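Side-chain contact in BSU-2 beta-lactamase (Bacillus subtilis, PDB 6W5E), which probably hydrolyses beta-lactam antibiotics as a class D beta-lactamase of a Gram-positive bacterium: residues K142-T147 / L187-P192. Sequence-based numbering, arbitrary orientation.
Sequences KTWLHT and LPFDKP
T147, which meets P188 across the contact, gives two of the three donors that grip the carbonyl oxygen of T143: T147 N lies 3.0 Å from T143 O, while T147 OG1 (3.5 Å) and H146 N add weak bonds. With chi1 at -74°, this hydroxyl sits beside the backbone N and the methyl lies anti to that N, which places T147 CG2 3.6 Å from P188 CG. W144 and F189 approach from opposite directions, and their six-membered rings are near parallel (10° between planes). With centroids 5.0 Å apart they barely overlap; the closest approach is W144 CZ3 to F189 CE1, 3.4 Å. Next to them, P188 O lies in the indole plane at its edge, 3.6 Å from W144 CH2. P188 centres an inverse gamma turn, closed by a weak bond from F189 N to L187 O (2.9 Å). The contact thus joins the end of helix 138-147 to the loop leading into helix 191-200. Both aromatics also pack on helix 81-88, sharing Q88, whose OE1 accepts D190 N. As no hydrogen bond links the two segments and apolar contacts prevail, their direct cohesion is probably mostly dispersive, with at most a slight electrostatic term at the indole edge.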
ATOM      1  N   LYS A 142       9.336 -10.381 -12.676  1.00 14.19           N
ATOM      2  CA  LYS A 142       9.796  -9.355 -13.608  1.00 14.90           C
ATOM      3  C   LYS A 142       8.740  -9.052 -14.667  1.00 14.69           C
ATOM      4  O   LYS A 142       8.448  -7.883 -14.953  1.00 14.54           O
ATOM      5  CB  LYS A 142      11.115  -9.793 -14.247  1.00 17.07           C
ATOM      6  CG  LYS A 142      11.759  -8.738 -15.125  1.00 23.01           C
ATOM      7  CD  LYS A 142      12.178  -7.517 -14.312  1.00 29.85           C
ATOM      8  CE  LYS A 142      13.138  -6.629 -15.087  1.00 33.33           C
ATOM      9  NZ  LYS A 142      13.382  -5.340 -14.389  1.00 33.85           N
ATOM     10  N   THR A 143       8.152 -10.097 -15.260  1.00 13.62           N
ATOM     11  CA  THR A 143       7.098  -9.887 -16.249  1.00 14.12           C
ATOM     12  C   THR A 143       5.928  -9.120 -15.646  1.00 13.55           C
ATOM     13  O   THR A 143       5.425  -8.164 -16.248  1.00 14.07           O
ATOM     14  CB  THR A 143       6.634 -11.236 -16.802  1.00 15.37           C
ATOM     15  OG1 THR A 143       7.720 -11.867 -17.490  1.00 17.65           O
ATOM     16  CG2 THR A 143       5.466 -11.054 -17.768  1.00 16.78           C
ATOM     17  N   TRP A 144       5.500  -9.509 -14.445  1.00 13.25           N
ATOM     18  CA  TRP A 144       4.363  -8.839 -13.821  1.00 13.91           C
ATOM     19  C   TRP A 144       4.667  -7.377 -13.501  1.00 12.99           C
ATOM     20  O   TRP A 144       3.801  -6.514 -13.662  1.00 13.18           O
ATOM     21  CB  TRP A 144       3.922  -9.600 -12.573  1.00 12.97           C
ATOM     22  CG  TRP A 144       2.968 -10.711 -12.884  1.00 12.35           C
ATOM     23  CD1 TRP A 144       3.236 -12.051 -12.920  1.00 13.89           C
ATOM     24  CD2 TRP A 144       1.592 -10.565 -13.238  1.00 14.05           C
ATOM     25  NE1 TRP A 144       2.099 -12.751 -13.270  1.00 13.75           N
ATOM     26  CE2 TRP A 144       1.077 -11.858 -13.463  1.00 13.74           C
ATOM     27  CE3 TRP A 144       0.738  -9.464 -13.371  1.00 13.72           C
ATOM     28  CZ2 TRP A 144      -0.252 -12.079 -13.825  1.00 15.40           C
ATOM     29  CZ3 TRP A 144      -0.579  -9.686 -13.733  1.00 15.82           C
ATOM     30  CH2 TRP A 144      -1.062 -10.982 -13.954  1.00 15.93           C
ATOM     31  N   LEU A 145       5.880  -7.073 -13.028  1.00 13.49           N
ATOM     32  CA  LEU A 145       6.176  -5.677 -12.712  1.00 13.77           C
ATOM     33  C   LEU A 145       6.187  -4.804 -13.962  1.00 13.20           C
ATOM     34  O   LEU A 145       5.896  -3.604 -13.875  1.00 14.89           O
ATOM     35  CB  LEU A 145       7.484  -5.555 -11.929  1.00 14.05           C
ATOM     36  CG  LEU A 145       7.475  -6.151 -10.512  1.00 15.80           C
ATOM     37  CD1 LEU A 145       8.620  -5.595  -9.688  1.00 17.75           C
ATOM     38  CD2 LEU A 145       6.151  -5.923  -9.791  1.00 15.22           C
ATOM     39  N   HIS A 146       6.523  -5.364 -15.130  1.00 14.52           N
ATOM     40  CA  HIS A 146       6.382  -4.560 -16.341  1.00 15.25           C
ATOM     41  C   HIS A 146       4.922  -4.408 -16.739  1.00 15.38           C
ATOM     42  O   HIS A 146       4.504  -3.321 -17.152  1.00 17.75           O
ATOM     43  CB  HIS A 146       7.221  -5.095 -17.503  1.00 19.93           C
ATOM     44  CG  HIS A 146       7.478  -4.066 -18.567  1.00 24.80           C
ATOM     45  ND1 HIS A 146       8.128  -2.879 -18.306  1.00 28.61           N
ATOM     46  CD2 HIS A 146       7.165  -4.036 -19.887  1.00 26.19           C
ATOM     47  CE1 HIS A 146       8.212  -2.168 -19.416  1.00 29.82           C
ATOM     48  NE2 HIS A 146       7.631  -2.845 -20.389  1.00 29.61           N
ATOM     49  N   THR A 147       4.130  -5.476 -16.610  1.00 15.08           N
ATOM     50  CA  THR A 147       2.691  -5.367 -16.845  1.00 14.30           C
ATOM     51  C   THR A 147       2.077  -4.268 -15.985  1.00 13.97           C
ATOM     52  O   THR A 147       1.203  -3.521 -16.441  1.00 15.68           O
ATOM     53  CB  THR A 147       2.016  -6.721 -16.576  1.00 14.01           C
ATOM     54  OG1 THR A 147       2.310  -7.613 -17.654  1.00 16.26           O
ATOM     55  CG2 THR A 147       0.502  -6.589 -16.442  1.00 14.94           C
ATOM     56  N   LEU A 187      -7.091  -3.655 -13.625  1.00 19.80           N
ATOM     57  CA  LEU A 187      -5.820  -4.342 -13.684  1.00 18.19           C
ATOM     58  C   LEU A 187      -6.068  -5.735 -14.238  1.00 17.96           C
ATOM     59  O   LEU A 187      -7.195  -6.244 -14.180  1.00 17.41           O
ATOM     60  CB  LEU A 187      -5.197  -4.438 -12.285  1.00 16.77           C
ATOM     61  CG  LEU A 187      -4.641  -3.143 -11.682  1.00 17.28           C
ATOM     62  CD1 LEU A 187      -4.282  -3.392 -10.230  1.00 19.77           C
ATOM     63  CD2 LEU A 187      -3.421  -2.659 -12.468  1.00 18.76           C
ATOM     64  N   PRO A 188      -5.047  -6.371 -14.801  1.00 16.14           N
ATOM     65  CA  PRO A 188      -5.207  -7.706 -15.407  1.00 17.53           C
ATOM     66  C   PRO A 188      -5.179  -8.834 -14.380  1.00 15.27           C
ATOM     67  O   PRO A 188      -4.367  -9.758 -14.453  1.00 18.48           O
ATOM     68  CB  PRO A 188      -4.019  -7.766 -16.376  1.00 18.48           C
ATOM     69  CG  PRO A 188      -2.992  -6.912 -15.744  1.00 18.75           C
ATOM     70  CD  PRO A 188      -3.738  -5.775 -15.116  1.00 15.96           C
ATOM     71  N   PHE A 189      -6.067  -8.746 -13.396  1.00 13.96           N
ATOM     72  CA  PHE A 189      -6.274  -9.806 -12.423  1.00 14.80           C
ATOM     73  C   PHE A 189      -7.731 -10.234 -12.473  1.00 14.78           C
ATOM     74  O   PHE A 189      -8.606  -9.442 -12.833  1.00 16.40           O
ATOM     75  CB  PHE A 189      -5.927  -9.320 -11.006  1.00 13.76           C
ATOM     76  CG  PHE A 189      -4.496  -8.931 -10.851  1.00 14.01           C
ATOM     77  CD1 PHE A 189      -3.505  -9.904 -10.833  1.00 13.05           C
ATOM     78  CD2 PHE A 189      -4.128  -7.601 -10.747  1.00 13.92           C
ATOM     79  CE1 PHE A 189      -2.176  -9.557 -10.707  1.00 13.70           C
ATOM     80  CE2 PHE A 189      -2.797  -7.247 -10.631  1.00 13.33           C
ATOM     81  CZ  PHE A 189      -1.816  -8.226 -10.601  1.00 14.14           C
ATOM     82  N   ASP A 190      -7.992 -11.488 -12.105  1.00 15.54           N
ATOM     83  CA  ASP A 190      -9.373 -11.928 -11.975  1.00 16.22           C
ATOM     84  C   ASP A 190     -10.102 -11.043 -10.977  1.00 15.31           C
ATOM     85  O   ASP A 190      -9.522 -10.575  -9.993  1.00 15.15           O
ATOM     86  CB  ASP A 190      -9.445 -13.380 -11.505  1.00 16.54           C
ATOM     87  CG  ASP A 190      -8.748 -14.341 -12.451  1.00 21.49           C
ATOM     88  OD1 ASP A 190      -8.452 -13.952 -13.599  1.00 24.11           O
ATOM     89  OD2 ASP A 190      -8.507 -15.494 -12.047  1.00 28.07           O
ATOM     90  N   LYS A 191     -11.377 -10.786 -11.251  1.00 17.39           N
ATOM     91  CA  LYS A 191     -12.179  -9.995 -10.322  1.00 17.14           C
ATOM     92  C   LYS A 191     -12.121 -10.512  -8.891  1.00 14.65           C
ATOM     93  O   LYS A 191     -11.878  -9.703  -7.984  1.00 14.48           O
ATOM     94  CB  LYS A 191     -13.608  -9.823 -10.861  1.00 19.19           C
ATOM     95  CG  LYS A 191     -13.717  -8.771 -11.950  1.00 25.53           C
ATOM     96  CD  LYS A 191     -14.441  -7.533 -11.432  1.00 31.52           C
ATOM     97  CE  LYS A 191     -14.149  -6.307 -12.284  1.00 34.91           C
ATOM     98  NZ  LYS A 191     -14.781  -5.095 -11.695  1.00 32.85           N
ATOM     99  N   PRO A 192     -12.311 -11.807  -8.609  1.00 16.57           N
ATOM    100  CA  PRO A 192     -12.221 -12.248  -7.205  1.00 16.33           C
ATOM    101  C   PRO A 192     -10.864 -11.997  -6.577  1.00 13.67           C
ATOM    102  O   PRO A 192     -10.792 -11.759  -5.366  1.00 13.42           O
ATOM    103  CB  PRO A 192     -12.549 -13.744  -7.272  1.00 17.55           C
ATOM    104  CG  PRO A 192     -13.297 -13.921  -8.544  1.00 21.20           C
ATOM    105  CD  PRO A 192     -12.791 -12.887  -9.495  1.00 18.19           C
TER